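Proto-oncogene vav (Homo sapiens, PDB 6NEW) probably acts as a guanine nucleotide exchange factor for Rho-family GTPases such as Rac, with a zinc-binding C1 domain beside its RhoGEF and PH domains. Local coordinates at residues E18-L23 / L172-Q177; L234-L239 / L278-R283; K311-M316 / F331-E336; N360-Q365 / P408-H413. All blocks are in the same frame, centred on the assembly; numbering follows the deposited sequence.

The four contacts follow one another along the chain and sample its three domains. Contact 1 docks a short N-terminal helix on the RhoGEF domain. Contact 2 lies where the long helix 196-235 runs into the PH domain, about 43 Å from contact 1, centre to centre. Contact 3 belongs to the same PH sheet. Its centre is about 23 Å from that of contact 2, and their nearest atoms are about 9 Å apart. Contact 4 closes the C1 domain round a zinc ion, reached from contact 3 through helix 335-352. The nearest atoms of contacts 4 and 2 are about 18 Å apart, those of contacts 4 and 1 about 29 Å.

Contact 1: E18-L23 / L172-Q177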
loop_
_atom_site.group_PDB
_atom_site.type_symbol
_atom_site.label_atom_id
_atom_site.label_comp_id
_atom_site.label_asym_id
_atom_site.label_seq_id
_atom_site.Cartn_x
_atom_site.Cartn_y
_atom_site.Cartn_z
ATOM N N GLU A 18 -7.297 6.680 19.897
ATOM C CA GLU A 18 -7.685 6.536 21.312
ATOM C C GLU A 18 -7.663 5.081 21.875
ATOM O O GLU A 18 -7.204 4.913 23.011
ATOM C CB GLU A 18 -9.041 7.208 21.635
ATOM N N ILE A 19 -8.192 4.064 21.143
ATOM C CA ILE A 19 -8.274 2.660 21.635
ATOM C C ILE A 19 -6.882 2.106 22.056
ATOM O O ILE A 19 -6.755 1.529 23.143
ATOM C CB ILE A 19 -9.061 1.684 20.686
ATOM C CG1 ILE A 19 -9.501 0.398 21.414
ATOM C CG2 ILE A 19 -8.345 1.357 19.371
ATOM C CD1 ILE A 19 -10.837 0.539 22.067
ATOM N N TYR A 20 -5.854 2.355 21.224
ATOM C CA TYR A 20 -4.464 1.973 21.449
ATOM C C TYR A 20 -3.898 2.798 22.621
ATOM O O TYR A 20 -3.181 2.243 23.447
ATOM C CB TYR A 20 -3.638 2.176 20.153
ATOM C CG TYR A 20 -2.145 1.945 20.300
ATOM C CD1 TYR A 20 -1.297 2.971 20.711
ATOM C CD2 TYR A 20 -1.576 0.709 19.998
ATOM C CE1 TYR A 20 0.071 2.762 20.861
ATOM C CE2 TYR A 20 -0.203 0.497 20.122
ATOM C CZ TYR A 20 0.616 1.525 20.563
ATOM O OH TYR A 20 1.967 1.339 20.704
ATOM N N GLU A 21 -4.234 4.108 22.692
ATOM C CA GLU A 21 -3.784 5.023 23.752
ATOM C C GLU A 21 -4.331 4.621 25.129
ATOM O O GLU A 21 -3.587 4.652 26.113
ATOM C CB GLU A 21 -4.152 6.480 23.417
ATOM N N ASP A 22 -5.623 4.215 25.183
ATOM C CA ASP A 22 -6.319 3.758 26.392
ATOM C C ASP A 22 -5.761 2.403 26.819
ATOM O O ASP A 22 -5.617 2.153 28.015
ATOM C CB ASP A 22 -7.842 3.664 26.153
ATOM C CG ASP A 22 -8.694 3.423 27.396
ATOM O OD1 ASP A 22 -8.170 3.581 28.524
ATOM O OD2 ASP A 22 -9.896 3.112 27.240
ATOM N N LEU A 23 -5.429 1.546 25.835
ATOM C CA LEU A 23 -4.845 0.220 26.042
ATOM C C LEU A 23 -3.410 0.347 26.586
ATOM O O LEU A 23 -3.030 -0.420 27.467
ATOM C CB LEU A 23 -4.850 -0.559 24.712
ATOM C CG LEU A 23 -4.520 -2.047 24.770
ATOM C CD1 LEU A 23 -5.435 -2.825 23.877
ATOM C CD2 LEU A 23 -3.108 -2.308 24.324
ATOM N N LEU A 172 -9.461 -5.516 17.348
ATOM C CA LEU A 172 -8.858 -5.925 16.082
ATOM C C LEU A 172 -8.190 -4.761 15.338
ATOM O O LEU A 172 -7.455 -5.003 14.385
ATOM C CB LEU A 172 -9.874 -6.663 15.198
ATOM C CG LEU A 172 -10.382 -8.004 15.724
ATOM C CD1 LEU A 172 -11.745 -8.324 15.156
ATOM C CD2 LEU A 172 -9.391 -9.139 15.465
ATOM N N MET A 173 -8.414 -3.512 15.795
ATOM C CA MET A 173 -7.803 -2.308 15.225
ATOM C C MET A 173 -6.454 -1.990 15.901
ATOM O O MET A 173 -5.676 -1.181 15.384
ATOM C CB MET A 173 -8.764 -1.108 15.319
ATOM N N VAL A 174 -6.168 -2.659 17.037
ATOM C CA VAL A 174 -4.928 -2.500 17.804
ATOM C C VAL A 174 -3.683 -2.966 16.989
ATOM O O VAL A 174 -2.733 -2.178 16.936
ATOM C CB VAL A 174 -5.009 -3.147 19.224
ATOM C CG1 VAL A 174 -3.709 -2.960 20.004
ATOM C CG2 VAL A 174 -6.193 -2.599 20.017
ATOM N N PRO A 175 -3.646 -4.170 16.340
ATOM C CA PRO A 175 -2.427 -4.575 15.610
ATOM C C PRO A 175 -1.969 -3.645 14.478
ATOM O O PRO A 175 -0.759 -3.525 14.271
ATOM C CB PRO A 175 -2.770 -5.975 15.091
ATOM C CG PRO A 175 -3.825 -6.464 15.996
ATOM C CD PRO A 175 -4.651 -5.249 16.288
ATOM N N MET A 176 -2.910 -2.978 13.764
ATOM C CA MET A 176 -2.556 -2.033 12.697
ATOM C C MET A 176 -1.838 -0.841 13.327
ATOM O O MET A 176 -0.776 -0.443 12.847
ATOM C CB MET A 176 -3.785 -1.560 11.875
ATOM C CG MET A 176 -3.391 -0.750 10.614
ATOM S SD MET A 176 -4.616 0.401 9.907
ATOM C CE MET A 176 -4.512 1.767 11.108
ATOM N N GLN A 177 -2.395 -0.320 14.432
ATOM C CA GLN A 177 -1.843 0.815 15.160
ATOM C C GLN A 177 -0.470 0.537 15.758
ATOM O O GLN A 177 0.371 1.427 15.722
ATOM C CB GLN A 177 -2.827 1.328 16.212
ATOM C CG GLN A 177 -3.991 2.050 15.573
ATOM C CD GLN A 177 -5.058 2.366 16.551
ATOM O OE1 GLN A 177 -5.246 3.518 16.858
ATOM N NE2 GLN A 177 -5.772 1.363 17.049
HETATM O O HOH W 1 -7.651 4.836 17.882
#
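I19, Y20 and L23 on the short helix 19-23 meet V174 and Q177 on the RhoGEF (DH) domain. The docking is consistent with the inhibitory helix of the Vav acidic region, which in this family binds the GTPase-binding face of the DH domain. V174 carries the apolar part. The ends of L23 and V174 meet tip to tip, with L23 CD1 3.9 Å from V174 CG2. V174 CG1 sits at the edge of the Y20 ring, 4.2 Å from Y20 CD2. Y20 has CG anti to its backbone N (chi1 174°), which brings the ring alongside Q177. The two side chains run antiparallel, ring and amide planes 50° apart. The Y20 hydroxyl bonds to R178 beyond. Q177 NE2 lies 3.5 Å from I19 CG2. The polar contacts centre on the Q177 amide. Its NE2 donates to M173 O at 3.0 Å, from above the carbonyl plane. This bond and a water on OE1 together help to set the amide's rotation. With alanine at Q177, M173 O would probably lose its side-chain donor, the water its link to OE1, and Y20 CB its neighbour. That water accepts from E18 N at 2.8 Å and donates to Q177 OE1 at 2.9 Å.

Contact 2: L234-L239 / L278-R283; sequences LSIENL and LICKRR
I236, L239 and L278 make the compact end of this contact. L278 CD2 is the shared methyl. It lies 4.0 Å from I236 CD1 and 4.1 Å from L239 CD2. The L239 side chain meets L278 at about a right angle, whereas I236 comes in at a slant. I236 divides its two branches between partners. CG1 is anti to the carbonyl carbon (chi1 -57°) and carries CD1 to L278. I236 CG2 turns the other way and stands 4.2 Å from C280 SG. I236 and L278 are buried here, and L243 and F271 also touch I236. The segments belong to the junction of the long helix 196-235 with the PH domain. Just past that helix, strand 236-237 runs parallel to strand 286-294, which separates it from strand 276-283 in the sheet. E237 and R283 form the loose, solvent-side end. Their side chains cross at about a right angle, carboxylate and guanidinium planes 78° apart. E237 OE1 lies over a face of the guanidinium, 2.8 Å from R283 NH2. This is a salt bridge by charge only and of doubtful detail, since R283 is poorly ordered and OE1 is not surely placed. D288 is near both groups, a second salt-bridge partner for R283 and a like charge for E237. Replacing E237 with alanine is likely to leave R283 without this carboxylate, with D288 as its remaining named acidic partner.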
loop_
_atom_site.group_PDB
_atom_site.type_symbol
_atom_site.label_atom_id
_atom_site.label_comp_id
_atom_site.label_asym_id
_atom_site.label_seq_id
_atom_site.Cartn_x
_atom_site.Cartn_y
_atom_site.Cartn_z
ATOM N N LEU A 234 -15.693 -5.609 -14.425
ATOM C CA LEU A 234 -17.119 -5.968 -14.547
ATOM C C LEU A 234 -17.917 -5.054 -15.453
ATOM O O LEU A 234 -18.747 -5.527 -16.226
ATOM C CB LEU A 234 -17.799 -6.001 -13.162
ATOM C CG LEU A 234 -17.416 -7.141 -12.240
ATOM C CD1 LEU A 234 -17.917 -6.891 -10.844
ATOM C CD2 LEU A 234 -17.904 -8.476 -12.772
ATOM N N SER A 235 -17.711 -3.744 -15.307
ATOM C CA SER A 235 -18.423 -2.731 -16.066
ATOM C C SER A 235 -18.030 -2.673 -17.551
ATOM O O SER A 235 -18.849 -2.213 -18.342
ATOM C CB SER A 235 -18.286 -1.366 -15.397
ATOM O OG SER A 235 -16.995 -0.818 -15.600
ATOM N N ILE A 236 -16.821 -3.154 -17.935
ATOM C CA ILE A 236 -16.367 -3.107 -19.329
ATOM C C ILE A 236 -16.667 -4.418 -20.094
ATOM O O ILE A 236 -16.334 -5.508 -19.657
ATOM C CB ILE A 236 -14.881 -2.644 -19.489
ATOM C CG1 ILE A 236 -14.659 -1.261 -18.838
ATOM C CG2 ILE A 236 -14.442 -2.604 -20.979
ATOM C CD1 ILE A 236 -13.243 -1.021 -18.403
ATOM N N GLU A 237 -17.238 -4.264 -21.286
ATOM C CA GLU A 237 -17.617 -5.320 -22.210
ATOM C C GLU A 237 -16.667 -5.404 -23.391
ATOM O O GLU A 237 -16.201 -4.375 -23.890
ATOM C CB GLU A 237 -19.004 -5.005 -22.748
ATOM C CG GLU A 237 -20.135 -5.630 -21.963
ATOM C CD GLU A 237 -21.420 -5.662 -22.769
ATOM O OE1 GLU A 237 -21.380 -5.240 -23.945
ATOM O OE2 GLU A 237 -22.471 -6.072 -22.223
ATOM N N ASN A 238 -16.423 -6.644 -23.857
ATOM C CA ASN A 238 -15.567 -7.018 -24.990
ATOM C C ASN A 238 -14.092 -6.677 -24.754
ATOM O O ASN A 238 -13.299 -6.530 -25.701
ATOM C CB ASN A 238 -16.080 -6.488 -26.347
ATOM C CG ASN A 238 -17.229 -7.276 -26.951
ATOM O OD1 ASN A 238 -17.773 -8.231 -26.372
ATOM N ND2 ASN A 238 -17.634 -6.877 -28.147
ATOM N N LEU A 239 -13.725 -6.618 -23.470
ATOM C CA LEU A 239 -12.358 -6.437 -23.014
ATOM C C LEU A 239 -11.893 -7.879 -22.764
ATOM O O LEU A 239 -12.412 -8.537 -21.864
ATOM C CB LEU A 239 -12.328 -5.589 -21.721
ATOM C CG LEU A 239 -11.005 -5.518 -20.952
ATOM C CD1 LEU A 239 -9.843 -5.010 -21.831
ATOM C CD2 LEU A 239 -11.162 -4.678 -19.711
ATOM N N LEU A 278 -8.461 3.082 -22.603
ATOM C CA LEU A 278 -9.591 2.284 -23.067
ATOM C C LEU A 278 -10.664 3.261 -23.477
ATOM O O LEU A 278 -11.122 4.054 -22.658
ATOM C CB LEU A 278 -10.104 1.384 -21.926
ATOM C CG LEU A 278 -9.359 0.065 -21.688
ATOM C CD1 LEU A 278 -8.187 0.262 -20.772
ATOM C CD2 LEU A 278 -10.273 -0.936 -21.030
ATOM N N ILE A 279 -10.976 3.288 -24.768
ATOM C CA ILE A 279 -11.991 4.179 -25.321
ATOM C C ILE A 279 -13.231 3.318 -25.535
ATOM O O ILE A 279 -13.245 2.394 -26.358
ATOM C CB ILE A 279 -11.508 4.936 -26.597
ATOM C CG1 ILE A 279 -10.252 5.783 -26.297
ATOM C CG2 ILE A 279 -12.625 5.817 -27.176
ATOM C CD1 ILE A 279 -9.319 5.920 -27.498
ATOM N N CYS A 280 -14.233 3.575 -24.711
ATOM C CA CYS A 280 -15.489 2.837 -24.684
ATOM C C CYS A 280 -16.645 3.708 -25.102
ATOM O O CYS A 280 -16.585 4.933 -25.005
ATOM C CB CYS A 280 -15.745 2.247 -23.298
ATOM S SG CYS A 280 -14.373 1.289 -22.622
ATOM N N LYS A 281 -17.727 3.043 -25.502
ATOM C CA LYS A 281 -19.011 3.630 -25.854
ATOM C C LYS A 281 -20.005 3.016 -24.882
ATOM O O LYS A 281 -19.985 1.795 -24.700
ATOM C CB LYS A 281 -19.385 3.279 -27.307
ATOM C CG LYS A 281 -20.695 3.904 -27.761
ATOM C CD LYS A 281 -20.872 3.821 -29.267
ATOM C CE LYS A 281 -22.182 4.439 -29.699
ATOM N NZ LYS A 281 -22.171 5.922 -29.577
ATOM N N ARG A 282 -20.840 3.839 -24.223
ATOM C CA ARG A 282 -21.840 3.301 -23.296
ATOM C C ARG A 282 -22.900 2.472 -24.078
ATOM O O ARG A 282 -23.537 2.992 -24.994
ATOM C CB ARG A 282 -22.471 4.404 -22.428
ATOM C CG ARG A 282 -23.482 3.855 -21.414
ATOM C CD ARG A 282 -24.149 4.924 -20.559
ATOM N NE ARG A 282 -24.945 5.891 -21.330
ATOM C CZ ARG A 282 -26.224 5.732 -21.675
ATOM N NH1 ARG A 282 -26.876 4.619 -21.351
ATOM N NH2 ARG A 282 -26.854 6.679 -22.360
ATOM N N ARG A 283 -22.988 1.162 -23.767
ATOM C CA ARG A 283 -23.901 0.195 -24.382
ATOM C C ARG A 283 -24.889 -0.276 -23.295
ATOM O O ARG A 283 -24.989 -1.471 -22.985
ATOM C CB ARG A 283 -23.107 -0.973 -25.014
ATOM C CG ARG A 283 -23.902 -1.797 -26.027
ATOM C CD ARG A 283 -23.866 -3.280 -25.704
ATOM N NE ARG A 283 -22.779 -3.970 -26.401
ATOM C CZ ARG A 283 -22.599 -5.289 -26.401
ATOM N NH1 ARG A 283 -21.580 -5.825 -27.060
ATOM N NH2 ARG A 283 -23.414 -6.078 -25.709
#

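Contact 3: K311-M316 / F331-E336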
loop_
_atom_site.group_PDB
_atom_site.type_symbol
_atom_site.label_atom_id
_atom_site.label_comp_id
_atom_site.label_asym_id
_atom_site.label_seq_id
_atom_site.Cartn_x
_atom_site.Cartn_y
_atom_site.Cartn_z
ATOM N N LYS A 311 -15.561 27.898 -24.709
ATOM C CA LYS A 311 -16.873 27.334 -25.003
ATOM C C LYS A 311 -16.811 25.857 -24.599
ATOM O O LYS A 311 -15.768 25.225 -24.777
ATOM C CB LYS A 311 -17.218 27.491 -26.505
ATOM C CG LYS A 311 -17.311 28.940 -27.006
ATOM C CD LYS A 311 -18.637 29.631 -26.649
ATOM C CE LYS A 311 -18.602 31.131 -26.854
ATOM N NZ LYS A 311 -18.087 31.850 -25.658
ATOM N N LYS A 312 -17.890 25.321 -24.000
ATOM C CA LYS A 312 -17.932 23.928 -23.542
ATOM C C LYS A 312 -17.657 22.938 -24.663
ATOM O O LYS A 312 -18.098 23.170 -25.788
ATOM C CB LYS A 312 -19.233 23.619 -22.789
ATOM C CG LYS A 312 -19.072 23.947 -21.308
ATOM C CD LYS A 312 -20.358 24.124 -20.536
ATOM C CE LYS A 312 -20.134 24.966 -19.292
ATOM N NZ LYS A 312 -19.438 24.224 -18.203
ATOM N N TRP A 313 -16.822 21.908 -24.378
ATOM C CA TRP A 313 -16.385 20.844 -25.300
ATOM C C TRP A 313 -15.299 21.284 -26.323
ATOM O O TRP A 313 -15.016 20.542 -27.271
ATOM C CB TRP A 313 -17.576 20.178 -26.024
ATOM C CG TRP A 313 -18.433 19.312 -25.153
ATOM C CD1 TRP A 313 -19.742 19.515 -24.824
ATOM C CD2 TRP A 313 -18.046 18.083 -24.528
ATOM N NE1 TRP A 313 -20.198 18.488 -24.033
ATOM C CE2 TRP A 313 -19.177 17.593 -23.834
ATOM C CE3 TRP A 313 -16.853 17.338 -24.492
ATOM C CZ2 TRP A 313 -19.152 16.389 -23.121
ATOM C CZ3 TRP A 313 -16.826 16.155 -23.776
ATOM C CH2 TRP A 313 -17.961 15.694 -23.094
ATOM N N SER A 314 -14.698 22.471 -26.138
ATOM C CA SER A 314 -13.672 22.996 -27.047
ATOM C C SER A 314 -12.246 22.758 -26.512
ATOM O O SER A 314 -11.268 23.014 -27.218
ATOM C CB SER A 314 -13.892 24.487 -27.294
ATOM O OG SER A 314 -13.532 25.255 -26.156
ATOM N N HIS A 315 -12.136 22.274 -25.277
ATOM C CA HIS A 315 -10.859 22.047 -24.631
ATOM C C HIS A 315 -10.220 20.737 -25.074
ATOM O O HIS A 315 -10.697 19.652 -24.733
ATOM C CB HIS A 315 -11.021 22.158 -23.122
ATOM C CG HIS A 315 -11.770 23.385 -22.729
ATOM N ND1 HIS A 315 -13.144 23.362 -22.546
ATOM C CD2 HIS A 315 -11.326 24.651 -22.574
ATOM C CE1 HIS A 315 -13.480 24.600 -22.234
ATOM N NE2 HIS A 315 -12.422 25.414 -22.252
ATOM N N MET A 316 -9.147 20.860 -25.871
ATOM C CA MET A 316 -8.454 19.723 -26.441
ATOM C C MET A 316 -6.931 19.662 -26.209
ATOM O O MET A 316 -6.271 20.659 -25.956
ATOM C CB MET A 316 -8.752 19.643 -27.957
ATOM C CG MET A 316 -7.628 18.979 -28.736
ATOM S SD MET A 316 -7.636 18.899 -30.524
ATOM C CE MET A 316 -7.827 20.648 -30.955
ATOM N N PHE A 331 -11.390 15.858 -26.599
ATOM C CA PHE A 331 -12.148 17.042 -26.172
ATOM C C PHE A 331 -12.842 16.816 -24.842
ATOM O O PHE A 331 -13.573 15.836 -24.678
ATOM C CB PHE A 331 -13.169 17.486 -27.234
ATOM C CG PHE A 331 -12.591 17.852 -28.575
ATOM C CD1 PHE A 331 -12.375 16.877 -29.549
ATOM C CD2 PHE A 331 -12.329 19.183 -28.896
ATOM C CE1 PHE A 331 -11.853 17.221 -30.796
ATOM C CE2 PHE A 331 -11.812 19.531 -30.144
ATOM C CZ PHE A 331 -11.563 18.548 -31.081
ATOM N N PHE A 332 -12.612 17.739 -23.913
ATOM C CA PHE A 332 -13.192 17.730 -22.575
ATOM C C PHE A 332 -14.194 18.892 -22.442
ATOM O O PHE A 332 -14.055 19.900 -23.154
ATOM C CB PHE A 332 -12.082 17.752 -21.501
ATOM C CG PHE A 332 -11.218 16.529 -21.682
ATOM C CD1 PHE A 332 -11.630 15.292 -21.199
ATOM C CD2 PHE A 332 -10.055 16.582 -22.454
ATOM C CE1 PHE A 332 -10.884 14.148 -21.455
ATOM C CE2 PHE A 332 -9.335 15.434 -22.731
ATOM C CZ PHE A 332 -9.732 14.228 -22.203
ATOM N N LYS A 333 -15.230 18.718 -21.593
ATOM C CA LYS A 333 -16.276 19.724 -21.418
ATOM C C LYS A 333 -15.730 21.036 -20.867
ATOM O O LYS A 333 -16.098 22.087 -21.381
ATOM C CB LYS A 333 -17.466 19.201 -20.601
ATOM C CG LYS A 333 -18.786 19.810 -21.055
ATOM C CD LYS A 333 -19.957 19.412 -20.185
ATOM C CE LYS A 333 -21.248 19.793 -20.869
ATOM N NZ LYS A 333 -22.331 20.088 -19.894
ATOM N N THR A 334 -14.798 20.975 -19.903
ATOM C CA THR A 334 -14.175 22.155 -19.295
ATOM C C THR A 334 -12.654 22.181 -19.457
ATOM O O THR A 334 -12.047 21.182 -19.856
ATOM C CB THR A 334 -14.525 22.260 -17.803
ATOM O OG1 THR A 334 -13.926 21.182 -17.082
ATOM C CG2 THR A 334 -16.024 22.327 -17.546
ATOM N N ARG A 335 -12.049 23.338 -19.108
ATOM C CA ARG A 335 -10.612 23.595 -19.133
ATOM C C ARG A 335 -9.954 22.824 -17.981
ATOM O O ARG A 335 -8.856 22.302 -18.157
ATOM C CB ARG A 335 -10.351 25.116 -19.002
ATOM C CG ARG A 335 -8.896 25.551 -18.832
ATOM C CD ARG A 335 -8.186 25.753 -20.155
ATOM N NE ARG A 335 -6.812 26.214 -19.948
ATOM C CZ ARG A 335 -6.440 27.490 -19.861
ATOM N NH1 ARG A 335 -7.341 28.463 -19.971
ATOM N NH2 ARG A 335 -5.166 27.804 -19.666
ATOM N N GLU A 336 -10.633 22.754 -16.810
ATOM C CA GLU A 336 -10.164 22.070 -15.599
ATOM C C GLU A 336 -10.027 20.573 -15.865
ATOM O O GLU A 336 -9.013 19.982 -15.493
ATOM C CB GLU A 336 -11.112 22.306 -14.403
ATOM C CG GLU A 336 -11.246 23.755 -13.968
ATOM C CD GLU A 336 -12.301 24.546 -14.723
ATOM O OE1 GLU A 336 -13.508 24.288 -14.509
ATOM O OE2 GLU A 336 -11.920 25.428 -15.529
#
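K333 crosses the indole of W313 at a slant, passing over one face, its chain extended beyond CG. Its CB starts the approach 4.0 Å from W313 CE2. CG sits over the five-membered ring, 3.6 Å from the centroid and 16° off the normal, a CH-pi contact. CD continues past W313 NE1, and CE is 3.6 Å from NE1. At the tip, K333 NZ is 5.3 Å from K312 NZ, a like charge. The edge of the same indole meets F331 O in its plane, and K256 adds a cation-pi contact. K333 O accepts from W313 N at 3.1 Å and, weakly, from H315 ND1 at 3.4 Å. H315 O accepts from F332 N at 2.8 Å. M316 CB packs over a face of the F331 ring, 3.7 Å from CD2, with SD in an oblique Met-aromatic contact. T334, at the N-cap, takes the L337 N-H on OG1. This is the antiparallel hairpin of strands 315-321 and 327-332 leading into the C-terminal helix of a PH domain.

Contact 4: N360-Q365 / P408-H413. With ZN (zinc ion), chain C.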
loop_
_atom_site.group_PDB
_atom_site.type_symbol
_atom_site.label_atom_id
_atom_site.label_comp_id
_atom_site.label_asym_id
_atom_site.label_seq_id
_atom_site.Cartn_x
_atom_site.Cartn_y
_atom_site.Cartn_z
ATOM N N ASN A 360 22.947 3.845 -17.121
ATOM C CA ASN A 360 24.031 2.887 -16.906
ATOM C C ASN A 360 23.768 1.481 -17.466
ATOM O O ASN A 360 23.977 0.490 -16.757
ATOM C CB ASN A 360 24.378 2.831 -15.401
ATOM C CG ASN A 360 24.486 4.187 -14.728
ATOM O OD1 ASN A 360 23.785 4.485 -13.753
ATOM N ND2 ASN A 360 25.340 5.054 -15.250
ATOM N N GLY A 361 23.300 1.405 -18.711
ATOM C CA GLY A 361 23.050 0.131 -19.393
ATOM C C GLY A 361 21.753 -0.605 -19.111
ATOM O O GLY A 361 21.488 -1.644 -19.717
ATOM N N HIS A 362 20.938 -0.105 -18.195
ATOM C CA HIS A 362 19.699 -0.804 -17.873
ATOM C C HIS A 362 18.571 -0.512 -18.862
ATOM O O HIS A 362 18.717 0.287 -19.796
ATOM C CB HIS A 362 19.243 -0.414 -16.455
ATOM C CG HIS A 362 20.226 -0.727 -15.365
ATOM N ND1 HIS A 362 20.469 -2.033 -14.963
ATOM C CD2 HIS A 362 20.945 0.115 -14.585
ATOM C CE1 HIS A 362 21.324 -1.940 -13.960
ATOM N NE2 HIS A 362 21.652 -0.668 -13.706
ATOM N N ASP A 363 17.453 -1.209 -18.647
ATOM C CA ASP A 363 16.174 -1.029 -19.318
ATOM C C ASP A 363 15.115 -1.347 -18.275
ATOM O O ASP A 363 14.600 -2.471 -18.201
ATOM C CB ASP A 363 16.021 -1.862 -20.612
ATOM C CG ASP A 363 14.751 -1.532 -21.396
ATOM O OD1 ASP A 363 14.182 -0.419 -21.188
ATOM O OD2 ASP A 363 14.314 -2.383 -22.200
ATOM N N PHE A 364 14.870 -0.362 -17.405
ATOM C CA PHE A 364 13.920 -0.506 -16.317
ATOM C C PHE A 364 12.518 -0.384 -16.824
ATOM O O PHE A 364 12.172 0.600 -17.481
ATOM C CB PHE A 364 14.183 0.512 -15.185
ATOM C CG PHE A 364 15.382 0.192 -14.319
ATOM C CD1 PHE A 364 15.355 -0.887 -13.432
ATOM C CD2 PHE A 364 16.519 0.990 -14.357
ATOM C CE1 PHE A 364 16.439 -1.150 -12.598
ATOM C CE2 PHE A 364 17.597 0.735 -13.509
ATOM C CZ PHE A 364 17.564 -0.349 -12.659
ATOM N N GLN A 365 11.708 -1.391 -16.517
ATOM C CA GLN A 365 10.311 -1.404 -16.908
ATOM C C GLN A 365 9.481 -1.698 -15.697
ATOM O O GLN A 365 9.980 -2.349 -14.775
ATOM C CB GLN A 365 10.041 -2.448 -18.000
ATOM C CG GLN A 365 10.634 -2.085 -19.369
ATOM C CD GLN A 365 10.715 -3.244 -20.340
ATOM O OE1 GLN A 365 10.159 -4.335 -20.131
ATOM N NE2 GLN A 365 11.422 -3.029 -21.437
ATOM N N PRO A 408 23.652 0.078 -9.352
ATOM C CA PRO A 408 24.956 -0.173 -10.002
ATOM C C PRO A 408 24.815 -0.582 -11.480
ATOM O O PRO A 408 23.765 -1.143 -11.835
ATOM C CB PRO A 408 25.560 -1.302 -9.158
ATOM C CG PRO A 408 24.890 -1.172 -7.833
ATOM C CD PRO A 408 23.491 -0.758 -8.143
ATOM N N PRO A 409 25.840 -0.313 -12.341
ATOM C CA PRO A 409 25.721 -0.610 -13.781
ATOM C C PRO A 409 25.232 -2.001 -14.155
ATOM O O PRO A 409 25.422 -2.964 -13.415
ATOM C CB PRO A 409 27.131 -0.353 -14.308
ATOM C CG PRO A 409 27.640 0.706 -13.435
ATOM C CD PRO A 409 27.119 0.371 -12.063
ATOM N N CYS A 410 24.577 -2.076 -15.315
ATOM C CA CYS A 410 23.987 -3.287 -15.853
ATOM C C CYS A 410 25.046 -4.320 -16.236
ATOM O O CYS A 410 25.952 -4.017 -17.017
ATOM C CB CYS A 410 23.084 -2.940 -17.030
ATOM S SG CYS A 410 21.902 -4.232 -17.464
ATOM N N GLY A 411 24.885 -5.495 -15.653
ATOM C CA GLY A 411 25.721 -6.642 -15.852
ATOM C C GLY A 411 27.123 -6.546 -15.320
ATOM O O GLY A 411 28.056 -6.879 -16.020
ATOM N N ARG A 412 27.288 -6.138 -14.077
ATOM C CA ARG A 412 28.638 -6.029 -13.563
ATOM C C ARG A 412 28.954 -6.723 -12.257
ATOM O O ARG A 412 28.110 -7.370 -11.638
ATOM C CB ARG A 412 29.043 -4.579 -13.456
ATOM C CG ARG A 412 30.041 -4.178 -14.515
ATOM C CD ARG A 412 29.844 -2.737 -14.937
ATOM N NE ARG A 412 29.866 -2.605 -16.379
ATOM C CZ ARG A 412 30.262 -1.517 -17.017
ATOM N NH1 ARG A 412 30.671 -0.463 -16.340
ATOM N NH2 ARG A 412 30.248 -1.492 -18.336
ATOM N N HIS A 413 30.218 -6.596 -11.871
ATOM C CA HIS A 413 30.740 -7.144 -10.634
ATOM C C HIS A 413 31.294 -5.978 -9.815
ATOM O O HIS A 413 30.748 -5.601 -8.783
ATOM C CB HIS A 413 31.853 -8.145 -10.907
ATOM C CG HIS A 413 31.383 -9.433 -11.495
ATOM N ND1 HIS A 413 32.247 -10.444 -11.847
ATOM C CD2 HIS A 413 30.144 -9.874 -11.808
ATOM C CE1 HIS A 413 31.560 -11.453 -12.351
ATOM N NE2 HIS A 413 30.283 -11.130 -12.345
HETATM ZN ZN ZN C . 20.263 -3.959 -15.830
#
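H362 and C410 are neighbouring ligands of a zinc ion. H362 ND1 binds the metal at 2.1 Å and C410 SG at 2.3 Å. C392 and C395 complete this site of three cysteines and one histidine. The H362 ring is held on several sides. C410 CB lies over one face, 3.8 Å from the centroid, as a CH-pi contact. F364 CZ lies over the opposite face, toward its rim. In the ring plane, at the edge, H362 NE2 donates to P408 O at 2.9 Å. The donor stands above the carbonyl plane of P408, so it does not use a lone pair there. With ND1 on the zinc and NE2 on P408, both ring nitrogens are engaged and the ring's rotation is fixed. A chi1 of -162° places C410 SG opposite the backbone N and on the metal, while CB stays over the histidine. Its backbone is tied down too. C410 N donates to N360 O at 3.0 Å in a nearly straight bond (169°), close to the line of the C=O bond. Joining the two ends of the domain through one zinc is characteristic of C1 domains. From H362 the chain enters strand 364-367, at the edge of a three-stranded antiparallel sheet. There F364 touches Y390 and C392 of strand 389-392, and the backbone of Q365 bonds to R391.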